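Local coordinates for cystathionine gamma-synthase (PDB 6LD7), which probably uses pyridoxal 5'-phosphate to form cystathionine in the methionine biosynthesis pathway of a plant-pathogenic bacterium, at residues C14-A20 and A73-G77; L93-A97 and Q232-A237; L135-L141 and I164-V170; G328-F332 and D382-L387. The protein carries 1 engineered substitution. One frame throughout, in Å; residues are numbered along the deposited sequence.

Contact 1. Residues C14-A20 and A73-G77; sequences CTAATAA and AELEG
The backbones come nearest at Ala16 and Leu75, whose CA atoms are 5.9 Å apart, where the start of helix 16-21 meets the last turn of helix 63-76. Leu75 does most of the touching. Leu75 CD1 lies 3.7 Å from Ala16 O and 4.2 Å from Ala19 CB. The other methyl, Leu75 CD2, is 4.3 Å from Ala20 CB. The leucine fork thus rests on a patch built by Ala16, Ala19 and Ala20. The fork itself is poorly staggered (chi1 -94°, chi2 20°), which suggests some strain or some uncertainty in the placing of its methyls.

Glu74 flanks this apolar patch. Its chain is extended, with CG opposite the backbone N across the CA-CB bond (chi1 -178°), and this carries the carboxylate across to helix 16-21. Glu74 OE2 stands 3.4 Å from the Ala19 CB methyl. The same Glu74 OE2 is 4.1 Å from Cys14 SG. Thr15 caps the helix: Thr15 OG1 accepts from Thr18 N at 3.2 Å in a nearly straight bond.

Leu256 of helix 246-256 packs on both Ala20 and Leu75. On another side, Thr15 N and Thr18 OG1 both bond to Asp382 OD2 of the second subunit, so the start of helix 16-21 also belongs to a subunit interface.

The two segments are held to each other by van der Waals packing. Alanines let the helix ends come close around one leucine. The polar bonding of the capped turn is spent on its own backbone and on the neighbouring chain.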
loop_
_atom_site.group_PDB
_atom_site.type_symbol
_atom_site.label_atom_id
_atom_site.label_comp_id
_atom_site.label_asym_id
_atom_site.label_seq_id
_atom_site.Cartn_x
_atom_site.Cartn_y
_atom_site.Cartn_z
ATOM N N CYS C 14 -3.341 -1.234 31.789
ATOM C CA CYS C 14 -3.117 0.158 31.287
ATOM C C CYS C 14 -4.493 0.770 30.957
ATOM O O CYS C 14 -5.454 -0.014 31.015
ATOM C CB CYS C 14 -2.202 0.126 30.059
ATOM S SG CYS C 14 -2.777 -0.910 28.681
ATOM N N THR C 15 -4.632 2.061 30.604
ATOM C CA THR C 15 -5.922 2.593 30.057
ATOM C C THR C 15 -6.179 2.124 28.587
ATOM O O THR C 15 -5.236 1.548 27.914
ATOM C CB THR C 15 -6.052 4.122 30.167
ATOM O OG1 THR C 15 -5.242 4.581 29.084
ATOM C CG2 THR C 15 -5.656 4.669 31.538
ATOM N N ALA C 16 -7.393 2.418 28.082
ATOM C CA ALA C 16 -7.845 2.236 26.663
ATOM C C ALA C 16 -6.999 3.080 25.686
ATOM O O ALA C 16 -6.678 2.576 24.566
ATOM C CB ALA C 16 -9.329 2.628 26.495
ATOM N N ALA C 17 -6.722 4.356 26.022
ATOM C CA ALA C 17 -5.851 5.192 25.170
ATOM C C ALA C 17 -4.497 4.473 25.088
ATOM O O ALA C 17 -3.989 4.259 24.006
ATOM C CB ALA C 17 -5.683 6.586 25.729
ATOM N N THR C 18 -3.895 4.098 26.216
ATOM C CA THR C 18 -2.549 3.479 26.165
ATOM C C THR C 18 -2.558 2.210 25.285
ATOM O O THR C 18 -1.669 2.039 24.429
ATOM C CB THR C 18 -2.035 3.224 27.565
ATOM O OG1 THR C 18 -1.885 4.471 28.242
ATOM C CG2 THR C 18 -0.741 2.459 27.539
ATOM N N ALA C 19 -3.540 1.335 25.456
ATOM C CA ALA C 19 -3.633 0.030 24.726
ATOM C C ALA C 19 -3.773 0.239 23.213
ATOM O O ALA C 19 -3.063 -0.410 22.454
ATOM C CB ALA C 19 -4.792 -0.790 25.283
ATOM N N ALA C 20 -4.595 1.194 22.787
ATOM C CA ALA C 20 -4.809 1.490 21.355
ATOM C C ALA C 20 -3.516 2.094 20.751
ATOM O O ALA C 20 -3.016 1.682 19.688
ATOM C CB ALA C 20 -5.995 2.435 21.229
ATOM N N ALA C 73 -10.506 -6.529 20.668
ATOM C CA ALA C 73 -10.959 -7.397 21.763
ATOM C C ALA C 73 -10.555 -6.748 23.107
ATOM O O ALA C 73 -11.382 -6.714 24.009
ATOM C CB ALA C 73 -10.365 -8.763 21.670
ATOM N N GLU C 74 -9.325 -6.290 23.218
ATOM C CA GLU C 74 -8.785 -5.627 24.430
ATOM C C GLU C 74 -9.558 -4.332 24.739
ATOM O O GLU C 74 -9.914 -4.132 25.871
ATOM C CB GLU C 74 -7.297 -5.353 24.355
ATOM C CG GLU C 74 -6.799 -4.708 25.671
ATOM C CD GLU C 74 -5.292 -4.453 25.754
ATOM O OE1 GLU C 74 -4.577 -4.795 24.773
ATOM O OE2 GLU C 74 -4.817 -3.883 26.781
ATOM N N LEU C 75 -9.863 -3.467 23.807
ATOM C CA LEU C 75 -10.644 -2.233 24.067
ATOM C C LEU C 75 -12.067 -2.595 24.460
ATOM O O LEU C 75 -12.620 -1.867 25.244
ATOM C CB LEU C 75 -10.735 -1.415 22.782
ATOM C CG LEU C 75 -9.723 -0.311 22.529
ATOM C CD1 LEU C 75 -8.466 -0.441 23.320
ATOM C CD2 LEU C 75 -9.481 -0.097 21.032
ATOM N N GLU C 76 -12.707 -3.611 23.873
ATOM C CA GLU C 76 -14.113 -3.914 24.216
ATOM C C GLU C 76 -14.179 -4.781 25.504
ATOM O O GLU C 76 -15.240 -4.950 26.030
ATOM C CB GLU C 76 -14.841 -4.533 23.038
ATOM C CG GLU C 76 -15.168 -3.580 21.912
ATOM C CD GLU C 76 -16.349 -2.608 22.129
ATOM O OE1 GLU C 76 -16.842 -2.379 23.306
ATOM O OE2 GLU C 76 -16.691 -1.941 21.145
ATOM N N GLY C 77 -13.093 -5.382 25.954
ATOM C CA GLY C 77 -13.053 -6.318 27.093
ATOM C C GLY C 77 -13.507 -7.687 26.675
ATOM O O GLY C 77 -14.182 -8.337 27.456
#

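Contact 2. Residues L93-A97 and Q232-A237; sequences LVLNA and QLVWWA
Trp236 lies with one indole face against the backbone of Asn96 and Ala97. Its CG is turned opposite the carbonyl carbon (chi1 -80°), which points the ring across to helix 87-98. Ala97 CA makes a CH-pi contact, 3.9 Å from the centroid of the Trp236 five-membered ring. Asn96 O sits over the middle of the indole, 3.7 Å from Trp236 CE2. Trp235, on the same helix as Trp236, puts its CZ3 over the opposite face. The indole thus has backbone over one face and the edge of Trp235 against the other.

Its N-H is used as well. One water accepts from Trp236 NE1 and donates to Ala97 O and to Gln232 OE1, the last at 2.6 Å. This ties three polar atoms together at the side of the contact. Asn96 O also accepts from Lys125 NZ of the third subunit.

Deeper in, Leu93 and Leu233 cross at about a right angle, with Leu93 CG 4.0 Å from Leu233 CD2. Leu93 has CG opposite its backbone N (chi1 174°), and this swings CD1 over the turn of the other helix. There Leu93 CD1 is 3.7 Å from Trp236 CB and 3.5 Å from Ala237 N. Leu233 CD2 fills in against Ala97 CB at 3.8 Å.

The short helical segments cross at 107°, with their axes 9.4 Å apart. Leu93 and Leu233 both rest on Val82 and Val222 of the central sheet. Helices layered on a mostly parallel seven-stranded sheet are the mark of the large domain of fold type I pyridoxal phosphate enzymes.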
loop_
_atom_site.group_PDB
_atom_site.type_symbol
_atom_site.label_atom_id
_atom_site.label_comp_id
_atom_site.label_asym_id
_atom_site.label_seq_id
_atom_site.Cartn_x
_atom_site.Cartn_y
_atom_site.Cartn_z
ATOM N N LEU C 93 -21.824 -12.218 9.493
ATOM C CA LEU C 93 -21.145 -13.251 10.294
ATOM C C LEU C 93 -21.957 -13.648 11.550
ATOM O O LEU C 93 -22.212 -14.856 11.817
ATOM C CB LEU C 93 -19.789 -12.672 10.647
ATOM C CG LEU C 93 -19.009 -13.564 11.609
ATOM C CD1 LEU C 93 -18.806 -14.949 11.047
ATOM C CD2 LEU C 93 -17.707 -12.926 11.982
ATOM N N VAL C 94 -22.431 -12.683 12.327
ATOM C CA VAL C 94 -23.211 -13.002 13.547
ATOM C C VAL C 94 -24.492 -13.760 13.188
ATOM O O VAL C 94 -24.772 -14.696 13.874
ATOM C CB VAL C 94 -23.568 -11.742 14.310
ATOM C CG1 VAL C 94 -24.502 -12.069 15.453
ATOM C CG2 VAL C 94 -22.302 -10.998 14.747
ATOM N N LEU C 95 -25.250 -13.305 12.209
ATOM C CA LEU C 95 -26.481 -13.995 11.765
ATOM C C LEU C 95 -26.209 -15.464 11.459
ATOM O O LEU C 95 -27.031 -16.293 11.866
ATOM C CB LEU C 95 -27.082 -13.327 10.543
ATOM C CG LEU C 95 -27.477 -11.861 10.728
ATOM C CD1 LEU C 95 -27.970 -11.323 9.364
ATOM C CD2 LEU C 95 -28.534 -11.701 11.795
ATOM N N ASN C 96 -25.115 -15.767 10.769
ATOM C CA ASN C 96 -24.768 -17.149 10.401
ATOM C C ASN C 96 -24.202 -17.895 11.609
ATOM O O ASN C 96 -24.454 -19.087 11.743
ATOM C CB ASN C 96 -23.739 -17.160 9.279
ATOM C CG ASN C 96 -24.364 -16.922 7.927
ATOM O OD1 ASN C 96 -24.837 -17.873 7.295
ATOM N ND2 ASN C 96 -24.318 -15.681 7.455
ATOM N N ALA C 97 -23.457 -17.291 12.508
ATOM C CA ALA C 97 -22.919 -18.076 13.625
ATOM C C ALA C 97 -24.022 -18.367 14.640
ATOM O O ALA C 97 -23.951 -19.352 15.379
ATOM C CB ALA C 97 -21.810 -17.360 14.320
ATOM N N GLN C 232 -16.410 -19.976 17.375
ATOM C CA GLN C 232 -17.474 -20.155 16.375
ATOM C C GLN C 232 -17.445 -19.020 15.372
ATOM O O GLN C 232 -17.572 -19.326 14.168
ATOM C CB GLN C 232 -18.808 -20.267 17.078
ATOM C CG GLN C 232 -18.888 -21.537 17.947
ATOM C CD GLN C 232 -20.206 -21.478 18.692
ATOM O OE1 GLN C 232 -21.219 -21.229 18.085
ATOM N NE2 GLN C 232 -20.206 -21.477 20.010
ATOM N N LEU C 233 -17.166 -17.791 15.786
ATOM C CA LEU C 233 -17.123 -16.708 14.785
ATOM C C LEU C 233 -15.925 -16.883 13.827
ATOM O O LEU C 233 -16.085 -16.615 12.612
ATOM C CB LEU C 233 -17.079 -15.363 15.476
ATOM C CG LEU C 233 -18.293 -14.982 16.331
ATOM C CD1 LEU C 233 -17.864 -13.834 17.178
ATOM C CD2 LEU C 233 -19.464 -14.589 15.456
ATOM N N VAL C 234 -14.782 -17.327 14.339
ATOM C CA VAL C 234 -13.568 -17.562 13.530
ATOM C C VAL C 234 -13.919 -18.618 12.486
ATOM O O VAL C 234 -13.533 -18.511 11.337
ATOM C CB VAL C 234 -12.419 -17.976 14.458
ATOM C CG1 VAL C 234 -11.229 -18.601 13.692
ATOM C CG2 VAL C 234 -11.898 -16.780 15.297
ATOM N N TRP C 235 -14.571 -19.689 12.905
ATOM C CA TRP C 235 -14.863 -20.818 12.009
ATOM C C TRP C 235 -15.830 -20.345 10.894
ATOM O O TRP C 235 -15.542 -20.566 9.750
ATOM C CB TRP C 235 -15.433 -21.958 12.850
ATOM C CG TRP C 235 -15.593 -23.197 12.034
ATOM C CD1 TRP C 235 -14.726 -24.267 12.030
ATOM C CD2 TRP C 235 -16.691 -23.499 11.115
ATOM N NE1 TRP C 235 -15.246 -25.235 11.186
ATOM C CE2 TRP C 235 -16.421 -24.797 10.598
ATOM C CE3 TRP C 235 -17.892 -22.860 10.746
ATOM C CZ2 TRP C 235 -17.265 -25.402 9.652
ATOM C CZ3 TRP C 235 -18.714 -23.433 9.801
ATOM C CH2 TRP C 235 -18.413 -24.704 9.271
ATOM N N TRP C 236 -16.899 -19.636 11.231
ATOM C CA TRP C 236 -17.897 -19.138 10.268
ATOM C C TRP C 236 -17.286 -18.088 9.343
ATOM O O TRP C 236 -17.638 -18.075 8.123
ATOM C CB TRP C 236 -19.136 -18.637 10.969
ATOM C CG TRP C 236 -20.045 -19.768 11.351
ATOM C CD1 TRP C 236 -20.209 -20.281 12.595
ATOM C CD2 TRP C 236 -20.993 -20.428 10.493
ATOM N NE1 TRP C 236 -21.117 -21.283 12.528
ATOM C CE2 TRP C 236 -21.583 -21.441 11.258
ATOM C CE3 TRP C 236 -21.202 -20.426 9.106
ATOM C CZ2 TRP C 236 -22.536 -22.326 10.750
ATOM C CZ3 TRP C 236 -22.157 -21.275 8.587
ATOM C CH2 TRP C 236 -22.814 -22.212 9.402
ATOM N N ALA C 237 -16.412 -17.228 9.844
ATOM C CA ALA C 237 -15.794 -16.197 8.993
ATOM C C ALA C 237 -14.907 -16.853 7.915
ATOM O O ALA C 237 -14.969 -16.402 6.754
ATOM C CB ALA C 237 -15.042 -15.158 9.824
HETATM O O HOH W 1 -21.676 -21.637 15.530
#

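Contact 3. Residues L135-L141 and I164-V170; sequences LTVPRSL and ITDLRFV. Engineered in segment 135-141: Val137 (natural residue Asp).
Phe169, Leu135 and Leu141 give up the most surface here. Phe169 and Leu141 reach for each other from opposite sides. Leu141 CD2 meets the far end of the ring, 3.8 Å from Phe169 CE2. Both residues have CG opposite the backbone N (chi1 169° for Phe169, 175° for Leu141), and this sends each side chain across the gap. Pro138 CB touches the ring tip at 4.0 Å from Phe169 CZ. Phe169 and Pro138 lie at the protein surface.

Leu135 lies deeper. Leu135 CB is 3.8 Å from Thr165 CG2, and Leu135 O is 3.9 Å from Val170 CG2. That same valine methyl also meets Leu141 CD2. Ile154 of strand 151-155 backs Leu135, Thr165 and Val170, so the loop before helix 138-145 and the start of helix 167-176 rest on the central sheet.

A water links the two loops, donating to Leu135 O at 2.7 Å and accepting from Asp166 N at 2.9 Å. Asp166 also caps helix 167-176: Asp166 OD1 accepts from Phe169 N at 3.1 Å, from well above the carboxylate plane. This fixes the turn that carries Phe169. Val137, an engineered residue in place of Asp, holds the N-cap position of helix 138-145.

The chemistry is apolar between side chains and polar between loops. The water satisfies one carbonyl and one N-H that face each other but do not bond directly.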
loop_
_atom_site.group_PDB
_atom_site.type_symbol
_atom_site.label_atom_id
_atom_site.label_comp_id
_atom_site.label_asym_id
_atom_site.label_seq_id
_atom_site.Cartn_x
_atom_site.Cartn_y
_atom_site.Cartn_z
ATOM N N LEU C 135 -36.829 -0.728 21.544
ATOM C CA LEU C 135 -36.121 -1.142 22.760
ATOM C C LEU C 135 -36.115 -0.040 23.837
ATOM O O LEU C 135 -35.616 -0.315 24.958
ATOM C CB LEU C 135 -34.708 -1.600 22.361
ATOM C CG LEU C 135 -34.614 -2.773 21.387
ATOM C CD1 LEU C 135 -33.175 -3.223 21.306
ATOM C CD2 LEU C 135 -35.469 -3.949 21.803
ATOM N N THR C 136 -36.525 1.197 23.548
ATOM C CA THR C 136 -36.689 2.249 24.592
ATOM C C THR C 136 -38.103 2.171 25.204
ATOM O O THR C 136 -38.378 2.918 26.049
ATOM C CB THR C 136 -36.515 3.649 24.007
ATOM O OG1 THR C 136 -37.564 3.948 23.056
ATOM C CG2 THR C 136 -35.184 3.804 23.312
ATOM N N VAL C 137 -38.992 1.299 24.731
ATOM C CA VAL C 137 -40.361 1.117 25.284
ATOM C C VAL C 137 -40.441 -0.213 26.007
ATOM O O VAL C 137 -40.452 -1.282 25.410
ATOM C CB VAL C 137 -41.445 1.216 24.199
ATOM C CG1 VAL C 137 -42.836 1.018 24.802
ATOM C CG2 VAL C 137 -41.329 2.506 23.441
ATOM N N PRO C 138 -40.603 -0.223 27.345
ATOM C CA PRO C 138 -40.562 -1.498 28.065
ATOM C C PRO C 138 -41.547 -2.529 27.521
ATOM O O PRO C 138 -41.196 -3.673 27.482
ATOM C CB PRO C 138 -40.792 -1.100 29.546
ATOM C CG PRO C 138 -40.165 0.342 29.579
ATOM C CD PRO C 138 -40.517 0.955 28.231
ATOM N N ARG C 139 -42.770 -2.127 27.188
ATOM C CA ARG C 139 -43.802 -3.095 26.782
ATOM C C ARG C 139 -43.422 -3.694 25.400
ATOM O O ARG C 139 -43.623 -4.888 25.193
ATOM C CB ARG C 139 -45.208 -2.448 26.786
ATOM C CG ARG C 139 -46.317 -3.432 26.425
ATOM C CD ARG C 139 -46.256 -4.695 27.325
ATOM N NE ARG C 139 -47.360 -5.601 27.001
ATOM C CZ ARG C 139 -48.588 -5.507 27.542
ATOM N NH1 ARG C 139 -49.558 -6.333 27.217
ATOM N NH2 ARG C 139 -48.811 -4.684 28.519
ATOM N N SER C 140 -42.886 -2.905 24.488
ATOM C CA SER C 140 -42.408 -3.369 23.147
ATOM C C SER C 140 -41.326 -4.427 23.343
ATOM O O SER C 140 -41.432 -5.536 22.820
ATOM C CB SER C 140 -41.915 -2.244 22.341
ATOM O OG SER C 140 -41.665 -2.691 21.000
ATOM N N LEU C 141 -40.379 -4.161 24.229
ATOM C CA LEU C 141 -39.334 -5.152 24.503
ATOM C C LEU C 141 -39.995 -6.381 25.094
ATOM O O LEU C 141 -39.626 -7.457 24.683
ATOM C CB LEU C 141 -38.321 -4.612 25.506
ATOM C CG LEU C 141 -37.273 -5.638 25.912
ATOM C CD1 LEU C 141 -36.506 -6.113 24.681
ATOM C CD2 LEU C 141 -36.351 -5.101 27.009
ATOM N N ILE C 164 -31.347 6.647 22.738
ATOM C CA ILE C 164 -30.464 5.861 23.611
ATOM C C ILE C 164 -31.211 4.638 24.095
ATOM O O ILE C 164 -32.266 4.774 24.697
ATOM C CB ILE C 164 -30.008 6.775 24.733
ATOM C CG1 ILE C 164 -29.477 8.127 24.217
ATOM C CG2 ILE C 164 -28.991 6.103 25.609
ATOM C CD1 ILE C 164 -28.228 8.018 23.416
ATOM N N THR C 165 -30.671 3.460 23.899
ATOM C CA THR C 165 -31.213 2.246 24.485
ATOM C C THR C 165 -30.436 1.964 25.749
ATOM O O THR C 165 -29.164 2.028 25.749
ATOM C CB THR C 165 -31.033 1.063 23.537
ATOM O OG1 THR C 165 -31.646 1.415 22.297
ATOM C CG2 THR C 165 -31.587 -0.209 24.100
ATOM N N ASP C 166 -31.169 1.525 26.759
ATOM C CA ASP C 166 -30.598 1.251 28.094
ATOM C C ASP C 166 -30.005 -0.135 28.077
ATOM O O ASP C 166 -30.733 -1.155 28.076
ATOM C CB ASP C 166 -31.678 1.517 29.138
ATOM C CG ASP C 166 -31.264 1.204 30.563
ATOM O OD1 ASP C 166 -30.204 0.483 30.797
ATOM O OD2 ASP C 166 -31.998 1.714 31.418
ATOM N N LEU C 167 -28.693 -0.202 27.982
ATOM C CA LEU C 167 -28.000 -1.501 27.815
ATOM C C LEU C 167 -28.343 -2.431 28.971
ATOM O O LEU C 167 -28.634 -3.640 28.727
ATOM C CB LEU C 167 -26.483 -1.274 27.710
ATOM C CG LEU C 167 -26.034 -0.573 26.419
ATOM C CD1 LEU C 167 -24.551 -0.299 26.441
ATOM C CD2 LEU C 167 -26.381 -1.432 25.210
ATOM N N ARG C 168 -28.131 -1.986 30.194
ATOM C CA ARG C 168 -28.296 -2.891 31.372
ATOM C C ARG C 168 -29.751 -3.416 31.374
ATOM O O ARG C 168 -29.967 -4.599 31.587
ATOM C CB ARG C 168 -28.006 -2.179 32.728
ATOM C CG ARG C 168 -27.746 -3.208 33.822
ATOM C CD ARG C 168 -27.370 -2.660 35.171
ATOM N NE ARG C 168 -25.998 -2.217 35.294
ATOM C CZ ARG C 168 -25.534 -0.962 35.137
ATOM N NH1 ARG C 168 -26.309 0.064 34.811
ATOM N NH2 ARG C 168 -24.233 -0.760 35.229
ATOM N N PHE C 169 -30.726 -2.549 31.180
ATOM C CA PHE C 169 -32.162 -2.951 31.172
ATOM C C PHE C 169 -32.366 -4.036 30.104
ATOM O O PHE C 169 -32.930 -5.172 30.374
ATOM C CB PHE C 169 -33.057 -1.713 30.935
ATOM C CG PHE C 169 -34.502 -2.046 30.646
ATOM C CD1 PHE C 169 -35.287 -2.669 31.602
ATOM C CD2 PHE C 169 -35.095 -1.662 29.453
ATOM C CE1 PHE C 169 -36.611 -3.020 31.315
ATOM C CE2 PHE C 169 -36.411 -1.986 29.170
ATOM C CZ PHE C 169 -37.171 -2.684 30.093
ATOM N N VAL C 170 -31.950 -3.733 28.860
ATOM C CA VAL C 170 -32.283 -4.668 27.742
ATOM C C VAL C 170 -31.564 -5.986 27.934
ATOM O O VAL C 170 -32.219 -7.059 27.790
ATOM C CB VAL C 170 -32.016 -4.060 26.366
ATOM C CG1 VAL C 170 -32.224 -5.074 25.248
ATOM C CG2 VAL C 170 -32.924 -2.885 26.183
HETATM O O HOH W 2 -34.064 1.072 26.695
#

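Contact 4. Residues G328-F332 and D382-L387; sequences GLRYF and DLLIDL
Asp386 is the tight centre of this contact, with its carboxylate set against two successive peptide N-H groups. Asp386 OD1 accepts from Arg330 N at 2.8 Å, using its syn lone pair, and the bond is almost straight (177°). Asp386 OD2 accepts from Tyr331 N at 2.7 Å, this time from above the carboxylate plane and more bent (148°). Its first torsion is off the staggered values (chi1 -148°), perhaps the cost of reaching both N-H groups. Phe332 closes in with its ring edge: Phe332 CD1 is 3.5 Å from Asp386 OD2, and ring and carboxylate are close to coplanar.

Next to this polar core the packing is apolar. Leu387 CD2 makes an off-centre CH-pi contact with Phe332, 4.2 Å from the ring centroid. Leu383 CD2 touches both Tyr331 CB, at 3.9 Å, and Phe332 CE1, at 4.0 Å. Tyr331 CE2 is 3.6 Å from Asp382 CB, and Tyr331 also packs on Cys14 of the second subunit.

The loose side belongs to Gly328 and Arg330, which are exposed. Arg330 lays its CB over one face of the Tyr331 ring, but its guanidinium leads away from helix 380-396 and makes no salt bridge with Asp386.

The buried carboxylate of Asp386 is met by main-chain N-H groups rather than by a basic side chain. These would probably favour its ionised form. Asp386 thus ties the loop before strand 333-334, at the edge of the five-stranded sheet, to helix 380-396.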
loop_
_atom_site.group_PDB
_atom_site.type_symbol
_atom_site.label_atom_id
_atom_site.label_comp_id
_atom_site.label_asym_id
_atom_site.label_seq_id
_atom_site.Cartn_x
_atom_site.Cartn_y
_atom_site.Cartn_z
ATOM N N GLY C 328 -23.525 26.908 0.031
ATOM C CA GLY C 328 -22.050 27.162 0.129
ATOM C C GLY C 328 -21.274 26.680 1.381
ATOM O O GLY C 328 -20.292 27.353 1.739
ATOM N N LEU C 329 -21.538 25.520 1.991
ATOM C CA LEU C 329 -20.753 25.036 3.152
ATOM C C LEU C 329 -19.310 24.795 2.721
ATOM O O LEU C 329 -19.112 24.131 1.695
ATOM C CB LEU C 329 -21.384 23.735 3.632
ATOM C CG LEU C 329 -22.703 23.912 4.375
ATOM C CD1 LEU C 329 -23.274 22.549 4.685
ATOM C CD2 LEU C 329 -22.523 24.722 5.643
ATOM N N ARG C 330 -18.328 25.381 3.389
ATOM C CA ARG C 330 -16.901 25.195 3.012
ATOM C C ARG C 330 -16.242 24.048 3.774
ATOM O O ARG C 330 -15.248 23.502 3.284
ATOM C CB ARG C 330 -16.147 26.494 3.259
ATOM C CG ARG C 330 -16.826 27.731 2.660
ATOM C CD ARG C 330 -15.979 28.994 2.917
ATOM N NE ARG C 330 -14.805 28.868 2.046
ATOM C CZ ARG C 330 -13.502 28.794 2.398
ATOM N NH1 ARG C 330 -13.073 28.932 3.643
ATOM N NH2 ARG C 330 -12.602 28.610 1.449
ATOM N N TYR C 331 -16.770 23.624 4.917
ATOM C CA TYR C 331 -15.999 22.696 5.789
ATOM C C TYR C 331 -16.823 21.462 6.132
ATOM O O TYR C 331 -16.347 20.635 6.893
ATOM C CB TYR C 331 -15.477 23.425 7.040
ATOM C CG TYR C 331 -14.731 24.695 6.747
ATOM C CD1 TYR C 331 -13.681 24.738 5.823
ATOM C CD2 TYR C 331 -15.011 25.827 7.472
ATOM C CE1 TYR C 331 -13.002 25.920 5.551
ATOM C CE2 TYR C 331 -14.357 27.019 7.220
ATOM C CZ TYR C 331 -13.361 27.064 6.264
ATOM O OH TYR C 331 -12.753 28.268 6.153
ATOM N N PHE C 332 -18.004 21.296 5.554
ATOM C CA PHE C 332 -18.834 20.075 5.703
ATOM C C PHE C 332 -19.053 19.531 4.291
ATOM O O PHE C 332 -19.581 20.242 3.467
ATOM C CB PHE C 332 -20.187 20.378 6.343
ATOM C CG PHE C 332 -20.169 20.759 7.807
ATOM C CD1 PHE C 332 -19.765 22.033 8.212
ATOM C CD2 PHE C 332 -20.359 19.807 8.783
ATOM C CE1 PHE C 332 -19.700 22.370 9.545
ATOM C CE2 PHE C 332 -20.282 20.141 10.132
ATOM C CZ PHE C 332 -19.921 21.413 10.500
ATOM N N ASP C 382 -13.809 27.579 12.885
ATOM C CA ASP C 382 -14.162 27.491 11.435
ATOM C C ASP C 382 -15.489 26.788 11.262
ATOM O O ASP C 382 -16.304 27.264 10.470
ATOM C CB ASP C 382 -13.071 26.792 10.625
ATOM C CG ASP C 382 -11.779 27.576 10.526
ATOM O OD1 ASP C 382 -11.876 28.844 10.486
ATOM O OD2 ASP C 382 -10.665 26.919 10.507
ATOM N N LEU C 383 -15.684 25.643 11.917
ATOM C CA LEU C 383 -16.976 24.938 11.796
ATOM C C LEU C 383 -18.110 25.863 12.205
ATOM O O LEU C 383 -19.137 25.841 11.529
ATOM C CB LEU C 383 -16.993 23.668 12.644
ATOM C CG LEU C 383 -15.900 22.688 12.266
ATOM C CD1 LEU C 383 -16.064 21.386 13.040
ATOM C CD2 LEU C 383 -15.916 22.424 10.741
ATOM N N LEU C 384 -17.941 26.672 13.253
ATOM C CA LEU C 384 -19.041 27.583 13.705
ATOM C C LEU C 384 -19.287 28.734 12.703
ATOM O O LEU C 384 -20.447 29.044 12.393
ATOM C CB LEU C 384 -18.707 28.154 15.070
ATOM C CG LEU C 384 -18.670 27.174 16.233
ATOM C CD1 LEU C 384 -18.104 27.886 17.446
ATOM C CD2 LEU C 384 -20.040 26.652 16.547
ATOM N N ILE C 385 -18.252 29.292 12.127
ATOM C CA ILE C 385 -18.414 30.343 11.073
ATOM C C ILE C 385 -19.180 29.736 9.885
ATOM O O ILE C 385 -20.206 30.310 9.419
ATOM C CB ILE C 385 -17.023 30.834 10.654
ATOM C CG1 ILE C 385 -16.389 31.703 11.760
ATOM C CG2 ILE C 385 -17.104 31.546 9.295
ATOM C CD1 ILE C 385 -14.882 31.929 11.502
ATOM N N ASP C 386 -18.789 28.532 9.475
ATOM C CA ASP C 386 -19.477 27.827 8.361
ATOM C C ASP C 386 -20.949 27.590 8.685
ATOM O O ASP C 386 -21.801 27.901 7.793
ATOM C CB ASP C 386 -18.757 26.523 8.034
ATOM C CG ASP C 386 -18.808 26.076 6.570
ATOM O OD1 ASP C 386 -18.925 26.953 5.651
ATOM O OD2 ASP C 386 -18.688 24.828 6.355
ATOM N N LEU C 387 -21.283 27.095 9.882
ATOM C CA LEU C 387 -22.713 26.847 10.209
ATOM C C LEU C 387 -23.519 28.150 10.346
ATOM O O LEU C 387 -24.722 28.201 9.875
ATOM C CB LEU C 387 -22.840 25.991 11.459
ATOM C CG LEU C 387 -22.276 24.585 11.341
ATOM C CD1 LEU C 387 -22.166 23.962 12.708
ATOM C CD2 LEU C 387 -23.109 23.708 10.419
#

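Overall arrangement
Contacts 2 and 3 both seat helices on the seven-stranded sheet, each with a buried apolar inner part and a water at its more polar side. They share no helix. Contact 3 is nested in the loop that contact 2 closes. Contact 4 belongs instead to the part built round the five-stranded sheet. It alone of the four has direct hydrogen bonds between its segments. Contacts 3 and 4 are buried, contacts 1 and 2 only partly; contact 1 is the smallest. Contacts 1 and 4 both touch the second subunit, where Asp382 of one chain meets Thr15 and Thr18 of the other. Contact 2 touches the third, and contact 3 meets no other chain of the assembly.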